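Local structure of thiamin pyrophosphokinase (Geobacillus thermodenitrificans, 3K94) at residues C150-I155 with T167-P172; E114-Y119 with N131-H136. The protein probably catalyses the transfer of pyrophosphate from ATP to thiamin, yielding thiamin diphosphate, the cofactor form of vitamin B1. All blocks are in the same frame, centred on the assembly; numbering follows the deposited sequence.

Contact 1: residues C150-I155 with T167-P172; sequences CYVSYI and TGFKYP
Val152, on the strand 151-155, and Phe169, in the loop that follows strand 165-167, form the nearest pair of backbone positions, yet their CA atoms stand 9.4 Å apart, so the segments meet through side chains alone. Phe169 reaches across from the loop. Its ring takes Val152 at the rim: CG2 of Val152 lies near the ring plane, 4.2 Å from CE2 of Phe169, and the two side chains run at about a right angle to each other. With CG1 of Val152 anti to the backbone N (chi1 -174°), CG2 is the branch turned to the ring. Tyr154, two residues along on the same side of the strand, points against the oncoming Phe169 and brings its OH to the end of that ring, 3.6 Å from CZ and 4.1 Å from CE2. The hydroxyl approaches obliquely and is a buried polar atom with no hydrogen-bond partner in the model. Both segments belong to the beta-rich domain of the vitamin B1-binding family, which probably helps hold thiamin. Strand 151-156 runs between strands 204-209 and 187-188 of the large mixed sheet; the three-stranded sheet containing 194-199 supplies Phe197, which meets the Tyr154 ring, while Phe164 meets it edge-to-face. A classic beta bulge opens the strand, Cys150 and Tyr151 being set against the single Ser209 of strand 204-209, and Cys150 is tied to Cys214 by a disulfide. Tyr151 and Ser153 point to the other side of the strand, toward the second subunit: the Tyr151 ring makes a cation-pi contact with Arg105 of that subunit.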
ATOM      1  N   CYS B 150       1.852  -4.708 -17.071  1.00 29.46           N
ATOM      2  CA  CYS B 150       3.157  -4.623 -17.721  1.00 29.02           C
ATOM      3  C   CYS B 150       4.296  -4.860 -16.738  1.00 29.95           C
ATOM      4  O   CYS B 150       5.361  -5.337 -17.107  1.00 32.63           O
ATOM      5  CB  CYS B 150       3.347  -3.244 -18.370  1.00 26.52           C
ATOM      6  SG  CYS B 150       2.130  -2.862 -19.642  1.00 52.00           S
ATOM      7  N   TYR B 151       4.078  -4.509 -15.482  1.00 24.82           N
ATOM      8  CA  TYR B 151       5.170  -4.514 -14.527  1.00 24.24           C
ATOM      9  C   TYR B 151       5.043  -5.639 -13.509  1.00 27.15           C
ATOM     10  O   TYR B 151       3.934  -6.005 -13.116  1.00 27.33           O
ATOM     11  CB  TYR B 151       5.234  -3.171 -13.827  1.00 28.17           C
ATOM     12  CG  TYR B 151       4.988  -2.002 -14.764  1.00 32.47           C
ATOM     13  CD1 TYR B 151       5.884  -1.695 -15.789  1.00 30.76           C
ATOM     14  CD2 TYR B 151       3.864  -1.208 -14.622  1.00 33.36           C
ATOM     15  CE1 TYR B 151       5.653  -0.618 -16.649  1.00 31.25           C
ATOM     16  CE2 TYR B 151       3.631  -0.134 -15.465  1.00 34.23           C
ATOM     17  CZ  TYR B 151       4.522   0.157 -16.472  1.00 31.91           C
ATOM     18  OH  TYR B 151       4.259   1.221 -17.299  1.00 33.83           O
ATOM     19  N   VAL B 152       6.183  -6.187 -13.101  1.00 24.69           N
ATOM     20  CA  VAL B 152       6.235  -7.184 -12.038  1.00 24.47           C
ATOM     21  C   VAL B 152       7.279  -6.766 -11.007  1.00 23.74           C
ATOM     22  O   VAL B 152       8.399  -6.387 -11.358  1.00 27.96           O
ATOM     23  CB  VAL B 152       6.571  -8.594 -12.578  1.00 26.65           C
ATOM     24  CG1 VAL B 152       6.474  -9.640 -11.462  1.00 25.35           C
ATOM     25  CG2 VAL B 152       5.638  -8.960 -13.719  1.00 29.48           C
ATOM     26  N   SER B 153       6.917  -6.825  -9.732  1.00 21.23           N
ATOM     27  CA  SER B 153       7.865  -6.504  -8.674  1.00 23.65           C
ATOM     28  C   SER B 153       7.847  -7.592  -7.621  1.00 23.37           C
ATOM     29  O   SER B 153       6.782  -8.137  -7.290  1.00 21.11           O
ATOM     30  CB  SER B 153       7.542  -5.154  -8.032  1.00 22.16           C
ATOM     31  OG  SER B 153       7.379  -4.170  -9.028  1.00 24.44           O
ATOM     32  N   TYR B 154       9.031  -7.923  -7.121  1.00 19.61           N
ATOM     33  CA  TYR B 154       9.161  -8.880  -6.038  1.00 21.43           C
ATOM     34  C   TYR B 154       9.766  -8.193  -4.836  1.00 24.86           C
ATOM     35  O   TYR B 154      10.787  -7.500  -4.953  1.00 22.07           O
ATOM     36  CB  TYR B 154      10.029 -10.062  -6.456  1.00 21.61           C
ATOM     37  CG  TYR B 154       9.387 -10.886  -7.535  1.00 20.74           C
ATOM     38  CD1 TYR B 154       8.385 -11.793  -7.230  1.00 16.32           C
ATOM     39  CD2 TYR B 154       9.771 -10.751  -8.866  1.00 18.19           C
ATOM     40  CE1 TYR B 154       7.784 -12.545  -8.216  1.00 18.71           C
ATOM     41  CE2 TYR B 154       9.183 -11.500  -9.852  1.00 21.63           C
ATOM     42  CZ  TYR B 154       8.182 -12.394  -9.527  1.00 21.17           C
ATOM     43  OH  TYR B 154       7.580 -13.143 -10.513  1.00 23.39           O
ATOM     44  N   ILE B 155       9.121  -8.380  -3.690  1.00 21.63           N
ATOM     45  CA  ILE B 155       9.586  -7.820  -2.436  1.00 22.32           C
ATOM     46  C   ILE B 155       9.641  -8.901  -1.370  1.00 26.22           C
ATOM     47  O   ILE B 155       8.645  -9.577  -1.127  1.00 28.50           O
ATOM     48  CB  ILE B 155       8.679  -6.681  -1.967  1.00 23.22           C
ATOM     49  CG1 ILE B 155       8.691  -5.558  -2.994  1.00 24.40           C
ATOM     50  CG2 ILE B 155       9.137  -6.151  -0.607  1.00 23.79           C
ATOM     51  CD1 ILE B 155       7.749  -4.418  -2.670  1.00 28.28           C
ATOM     52  N   THR B 167      12.302 -17.554 -14.642  1.00 28.65           N
ATOM     53  CA  THR B 167      12.378 -17.918 -16.058  1.00 28.04           C
ATOM     54  C   THR B 167      11.342 -17.103 -16.843  1.00 29.10           C
ATOM     55  O   THR B 167      10.240 -16.862 -16.351  1.00 24.92           O
ATOM     56  CB  THR B 167      12.188 -19.452 -16.302  1.00 29.46           C
ATOM     57  OG1 THR B 167      10.821 -19.832 -16.083  1.00 28.93           O
ATOM     58  CG2 THR B 167      13.120 -20.297 -15.390  1.00 22.17           C
ATOM     59  N   GLY B 168      11.708 -16.645 -18.040  1.00 29.86           N
ATOM     60  CA  GLY B 168      10.777 -15.949 -18.918  1.00 26.22           C
ATOM     61  C   GLY B 168      10.723 -14.427 -18.816  1.00 26.09           C
ATOM     62  O   GLY B 168       9.889 -13.778 -19.468  1.00 24.50           O
ATOM     63  N   PHE B 169      11.615 -13.855 -18.012  1.00 22.83           N
ATOM     64  CA  PHE B 169      11.615 -12.412 -17.763  1.00 26.69           C
ATOM     65  C   PHE B 169      12.745 -11.683 -18.490  1.00 30.84           C
ATOM     66  O   PHE B 169      13.729 -12.292 -18.908  1.00 27.58           O
ATOM     67  CB  PHE B 169      11.736 -12.124 -16.268  1.00 24.12           C
ATOM     68  CG  PHE B 169      10.523 -12.523 -15.479  1.00 25.56           C
ATOM     69  CD1 PHE B 169      10.315 -13.850 -15.121  1.00 21.29           C
ATOM     70  CD2 PHE B 169       9.590 -11.572 -15.095  1.00 26.89           C
ATOM     71  CE1 PHE B 169       9.186 -14.220 -14.399  1.00 21.48           C
ATOM     72  CE2 PHE B 169       8.471 -11.929 -14.376  1.00 16.07           C
ATOM     73  CZ  PHE B 169       8.264 -13.258 -14.028  1.00 25.59           C
ATOM     74  N   LYS B 170      12.578 -10.367 -18.610  1.00 30.99           N
ATOM     75  CA  LYS B 170      13.558  -9.480 -19.209  1.00 28.24           C
ATOM     76  C   LYS B 170      14.932  -9.616 -18.556  1.00 28.85           C
ATOM     77  O   LYS B 170      15.931  -9.805 -19.244  1.00 29.56           O
ATOM     78  CB  LYS B 170      13.050  -8.043 -19.120  1.00 27.15           C
ATOM     79  CG  LYS B 170      13.997  -6.972 -19.668  1.00 26.43           C
ATOM     80  CD  LYS B 170      13.349  -5.582 -19.493  1.00 26.08           C
ATOM     81  CE  LYS B 170      14.232  -4.457 -20.015  1.00 25.54           C
ATOM     82  NZ  LYS B 170      13.616  -3.117 -19.786  1.00 26.75           N
ATOM     83  N   TYR B 171      14.980  -9.518 -17.231  1.00 27.14           N
ATOM     84  CA  TYR B 171      16.232  -9.670 -16.499  1.00 27.42           C
ATOM     85  C   TYR B 171      16.236 -11.024 -15.828  1.00 27.74           C
ATOM     86  O   TYR B 171      15.337 -11.335 -15.059  1.00 28.94           O
ATOM     87  CB  TYR B 171      16.382  -8.573 -15.439  1.00 26.13           C
ATOM     88  CG  TYR B 171      16.017  -7.190 -15.926  1.00 27.58           C
ATOM     89  CD1 TYR B 171      16.774  -6.552 -16.901  1.00 28.36           C
ATOM     90  CD2 TYR B 171      14.929  -6.511 -15.394  1.00 27.68           C
ATOM     91  CE1 TYR B 171      16.445  -5.277 -17.347  1.00 30.63           C
ATOM     92  CE2 TYR B 171      14.593  -5.240 -15.827  1.00 28.74           C
ATOM     93  CZ  TYR B 171      15.355  -4.624 -16.809  1.00 33.95           C
ATOM     94  OH  TYR B 171      15.025  -3.353 -17.247  1.00 34.10           O
ATOM     95  N   PRO B 172      17.259 -11.833 -16.096  1.00 34.96           N
ATOM     96  CA  PRO B 172      17.240 -13.197 -15.578  1.00 40.84           C
ATOM     97  C   PRO B 172      17.814 -13.265 -14.163  1.00 40.80           C
ATOM     98  O   PRO B 172      18.715 -12.504 -13.802  1.00 45.41           O
ATOM     99  CB  PRO B 172      18.182 -13.929 -16.536  1.00 47.12           C
ATOM    100  CG  PRO B 172      19.135 -12.829 -17.073  1.00 48.30           C
ATOM    101  CD  PRO B 172      18.581 -11.485 -16.636  1.00 44.89           C
TER

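Contact 2: residues E114-Y119 with N131-H136; sequences ELLLKY and NVLTVH
Leu116 and Leu133 bring their CD2 methyls within 3.9 Å through different torsions: Leu133 holds CG anti to its backbone N (chi1 -178°), whereas Leu116, with chi1 at -90°, turns its CD2 to the strand. The two side chains meet at a slant, and CD2 of Leu116 also lies 3.8 Å from the carbonyl O of Leu133. Two residues along the strand, Val135 points at the helix and uses both branches. Its CG2 rests against the helix backbone, 3.5 Å from O of Leu116, and also packs on the CB of that residue at 3.9 Å. Its CG1 meets CD2 of Leu117 at 3.8 Å, the two side chains running at about a right angle. All these contacts are apolar or van der Waals in kind. The axes of the short helix and strand segments pass 8.3 Å apart, with 35° between their chain directions. Leu116 also packs on Ile126 of the neighbouring strand 125-128, while Phe110 of the second subunit covers Leu133. Helix 106-118 thus lies across a face of the mixed sheet where parallel strands give way to antiparallel ones, an alpha/beta layer packing in which the last helix of the catalytic part covers the hairpin 125-136.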
ATOM      1  N   GLU B 114      -1.511  -8.089   5.778  1.00 25.10           N
ATOM      2  CA  GLU B 114      -1.239  -8.983   6.908  1.00 26.82           C
ATOM      3  C   GLU B 114      -2.158 -10.215   6.902  1.00 28.16           C
ATOM      4  O   GLU B 114      -1.744 -11.306   7.300  1.00 27.88           O
ATOM      5  CB  GLU B 114      -1.323  -8.233   8.244  1.00 27.42           C
ATOM      6  CG  GLU B 114      -0.251  -7.140   8.389  1.00 29.48           C
ATOM      7  CD  GLU B 114       1.171  -7.690   8.295  1.00 39.18           C
ATOM      8  OE1 GLU B 114       1.475  -8.691   8.980  1.00 41.74           O
ATOM      9  OE2 GLU B 114       1.992  -7.114   7.547  1.00 42.26           O
ATOM     10  N   LEU B 115      -3.396 -10.039   6.444  1.00 25.80           N
ATOM     11  CA  LEU B 115      -4.318 -11.166   6.258  1.00 28.78           C
ATOM     12  C   LEU B 115      -3.801 -12.137   5.199  1.00 29.44           C
ATOM     13  O   LEU B 115      -3.817 -13.350   5.397  1.00 26.92           O
ATOM     14  CB  LEU B 115      -5.712 -10.674   5.857  1.00 30.57           C
ATOM     15  CG  LEU B 115      -6.598 -10.113   6.963  1.00 34.36           C
ATOM     16  CD1 LEU B 115      -7.790  -9.385   6.369  1.00 36.21           C
ATOM     17  CD2 LEU B 115      -7.061 -11.254   7.843  1.00 37.15           C
ATOM     18  N   LEU B 116      -3.340 -11.612   4.068  1.00 26.17           N
ATOM     19  CA  LEU B 116      -2.732 -12.480   3.070  1.00 28.36           C
ATOM     20  C   LEU B 116      -1.554 -13.271   3.666  1.00 29.51           C
ATOM     21  O   LEU B 116      -1.388 -14.470   3.399  1.00 26.80           O
ATOM     22  CB  LEU B 116      -2.309 -11.684   1.835  1.00 27.34           C
ATOM     23  CG  LEU B 116      -3.388 -11.579   0.747  1.00 27.17           C
ATOM     24  CD1 LEU B 116      -4.676 -11.034   1.323  1.00 24.98           C
ATOM     25  CD2 LEU B 116      -2.905 -10.723  -0.423  1.00 24.12           C
ATOM     26  N   LEU B 117      -0.744 -12.596   4.475  1.00 27.77           N
ATOM     27  CA  LEU B 117       0.390 -13.241   5.135  1.00 28.98           C
ATOM     28  C   LEU B 117      -0.040 -14.309   6.116  1.00 30.12           C
ATOM     29  O   LEU B 117       0.544 -15.386   6.158  1.00 31.43           O
ATOM     30  CB  LEU B 117       1.251 -12.216   5.861  1.00 27.79           C
ATOM     31  CG  LEU B 117       1.961 -11.309   4.873  1.00 36.75           C
ATOM     32  CD1 LEU B 117       2.610 -10.162   5.616  1.00 38.01           C
ATOM     33  CD2 LEU B 117       2.971 -12.134   4.074  1.00 39.78           C
ATOM     34  N   LYS B 118      -1.058 -14.007   6.914  1.00 33.56           N
ATOM     35  CA  LYS B 118      -1.596 -14.999   7.830  1.00 34.30           C
ATOM     36  C   LYS B 118      -2.023 -16.246   7.066  1.00 36.82           C
ATOM     37  O   LYS B 118      -1.797 -17.367   7.523  1.00 41.20           O
ATOM     38  CB  LYS B 118      -2.765 -14.440   8.638  1.00 33.98           C
ATOM     39  CG  LYS B 118      -3.498 -15.510   9.442  1.00 32.26           C
ATOM     40  CD  LYS B 118      -4.598 -14.912  10.296  1.00 29.87           C
ATOM     41  CE  LYS B 118      -5.298 -15.972  11.130  1.00 29.66           C
ATOM     42  NZ  LYS B 118      -6.199 -15.335  12.127  1.00 28.76           N
ATOM     43  N   TYR B 119      -2.629 -16.052   5.899  1.00 30.13           N
ATOM     44  CA  TYR B 119      -3.068 -17.173   5.071  1.00 27.56           C
ATOM     45  C   TYR B 119      -2.156 -17.367   3.858  1.00 29.26           C
ATOM     46  O   TYR B 119      -2.624 -17.669   2.761  1.00 24.28           O
ATOM     47  CB  TYR B 119      -4.516 -16.970   4.618  1.00 29.73           C
ATOM     48  CG  TYR B 119      -5.525 -16.965   5.754  1.00 32.01           C
ATOM     49  CD1 TYR B 119      -5.799 -18.122   6.468  1.00 35.55           C
ATOM     50  CD2 TYR B 119      -6.207 -15.808   6.099  1.00 30.06           C
ATOM     51  CE1 TYR B 119      -6.723 -18.121   7.505  1.00 38.83           C
ATOM     52  CE2 TYR B 119      -7.133 -15.796   7.122  1.00 31.33           C
ATOM     53  CZ  TYR B 119      -7.384 -16.952   7.827  1.00 38.74           C
ATOM     54  OH  TYR B 119      -8.309 -16.941   8.847  1.00 40.00           O
ATOM     55  N   ASN B 131      -3.541  -3.229 -10.093  1.00 18.32           N
ATOM     56  CA  ASN B 131      -2.646  -4.119  -9.362  1.00 17.46           C
ATOM     57  C   ASN B 131      -3.242  -5.474  -9.080  1.00 20.10           C
ATOM     58  O   ASN B 131      -4.443  -5.605  -8.907  1.00 20.27           O
ATOM     59  CB  ASN B 131      -2.308  -3.524  -7.997  1.00 16.21           C
ATOM     60  CG  ASN B 131      -1.657  -2.154  -8.088  1.00 21.23           C
ATOM     61  OD1 ASN B 131      -0.435  -2.047  -8.137  1.00 24.12           O
ATOM     62  ND2 ASN B 131      -2.472  -1.103  -8.087  1.00 22.41           N
ATOM     63  N   VAL B 132      -2.377  -6.467  -8.967  1.00 18.20           N
ATOM     64  CA  VAL B 132      -2.731  -7.696  -8.303  1.00 22.36           C
ATOM     65  C   VAL B 132      -1.580  -7.984  -7.356  1.00 18.13           C
ATOM     66  O   VAL B 132      -0.426  -8.016  -7.755  1.00 14.76           O
ATOM     67  CB  VAL B 132      -2.982  -8.872  -9.283  1.00 29.05           C
ATOM     68  CG1 VAL B 132      -1.820  -9.013 -10.246  1.00 33.90           C
ATOM     69  CG2 VAL B 132      -3.169 -10.159  -8.513  1.00 23.09           C
ATOM     70  N   LEU B 133      -1.905  -8.163  -6.086  1.00 15.41           N
ATOM     71  CA  LEU B 133      -0.885  -8.363  -5.068  1.00 20.31           C
ATOM     72  C   LEU B 133      -1.095  -9.722  -4.433  1.00 20.61           C
ATOM     73  O   LEU B 133      -2.227 -10.106  -4.134  1.00 20.00           O
ATOM     74  CB  LEU B 133      -0.928  -7.222  -4.032  1.00 21.90           C
ATOM     75  CG  LEU B 133       0.083  -7.198  -2.876  1.00 24.63           C
ATOM     76  CD1 LEU B 133       0.171  -5.800  -2.298  1.00 23.63           C
ATOM     77  CD2 LEU B 133      -0.311  -8.200  -1.783  1.00 24.70           C
ATOM     78  N   THR B 134       0.001 -10.459  -4.278  1.00 18.94           N
ATOM     79  CA  THR B 134      -0.020 -11.802  -3.727  1.00 18.93           C
ATOM     80  C   THR B 134       1.222 -12.023  -2.868  1.00 22.81           C
ATOM     81  O   THR B 134       2.256 -11.378  -3.070  1.00 24.89           O
ATOM     82  CB  THR B 134      -0.049 -12.893  -4.834  1.00 23.74           C
ATOM     83  OG1 THR B 134       1.053 -12.713  -5.743  1.00 26.56           O
ATOM     84  CG2 THR B 134      -1.354 -12.854  -5.610  1.00 25.29           C
ATOM     85  N   VAL B 135       1.119 -12.936  -1.907  1.00 22.12           N
ATOM     86  CA  VAL B 135       2.272 -13.323  -1.095  1.00 23.21           C
ATOM     87  C   VAL B 135       2.449 -14.834  -1.195  1.00 23.77           C
ATOM     88  O   VAL B 135       1.476 -15.565  -1.393  1.00 23.88           O
ATOM     89  CB  VAL B 135       2.124 -12.877   0.383  1.00 28.05           C
ATOM     90  CG1 VAL B 135       1.925 -11.354   0.469  1.00 26.64           C
ATOM     91  CG2 VAL B 135       0.972 -13.599   1.030  1.00 27.94           C
ATOM     92  N   HIS B 136       3.684 -15.303  -1.060  1.00 21.90           N
ATOM     93  CA  HIS B 136       3.996 -16.697  -1.373  1.00 23.73           C
ATOM     94  C   HIS B 136       4.972 -17.347  -0.398  1.00 23.31           C
ATOM     95  O   HIS B 136       5.921 -16.710   0.077  1.00 22.50           O
ATOM     96  CB  HIS B 136       4.577 -16.797  -2.789  1.00 25.69           C
ATOM     97  CG  HIS B 136       3.650 -16.308  -3.852  1.00 26.16           C
ATOM     98  ND1 HIS B 136       3.695 -15.021  -4.347  1.00 24.26           N
ATOM     99  CD2 HIS B 136       2.637 -16.926  -4.503  1.00 25.60           C
ATOM    100  CE1 HIS B 136       2.755 -14.871  -5.263  1.00 23.27           C
ATOM    101  NE2 HIS B 136       2.090 -16.008  -5.367  1.00 29.13           N
TER

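Contact 2 closes before contact 1 opens along the chain, and their centres lie 18 Å apart, with nearest atoms about 6 Å apart and no direct touch. The large mixed sheet joins them: strand 204-209 sits between 131-136 and 151-156, hydrogen-bonded to both. Contact 2 therefore marks the helix-covered part of that sheet and contact 1 its outer, all-beta part. The same residues serve both contacts: Phe110 of the second subunit also packs on Ile155, Arg105 of the second subunit on Asn131, and Phe197 also meets His136. In thiamin pyrophosphokinases the active site lies between the two kinds of domain at the dimer interface, so these subunit contacts are consistent with a place near it.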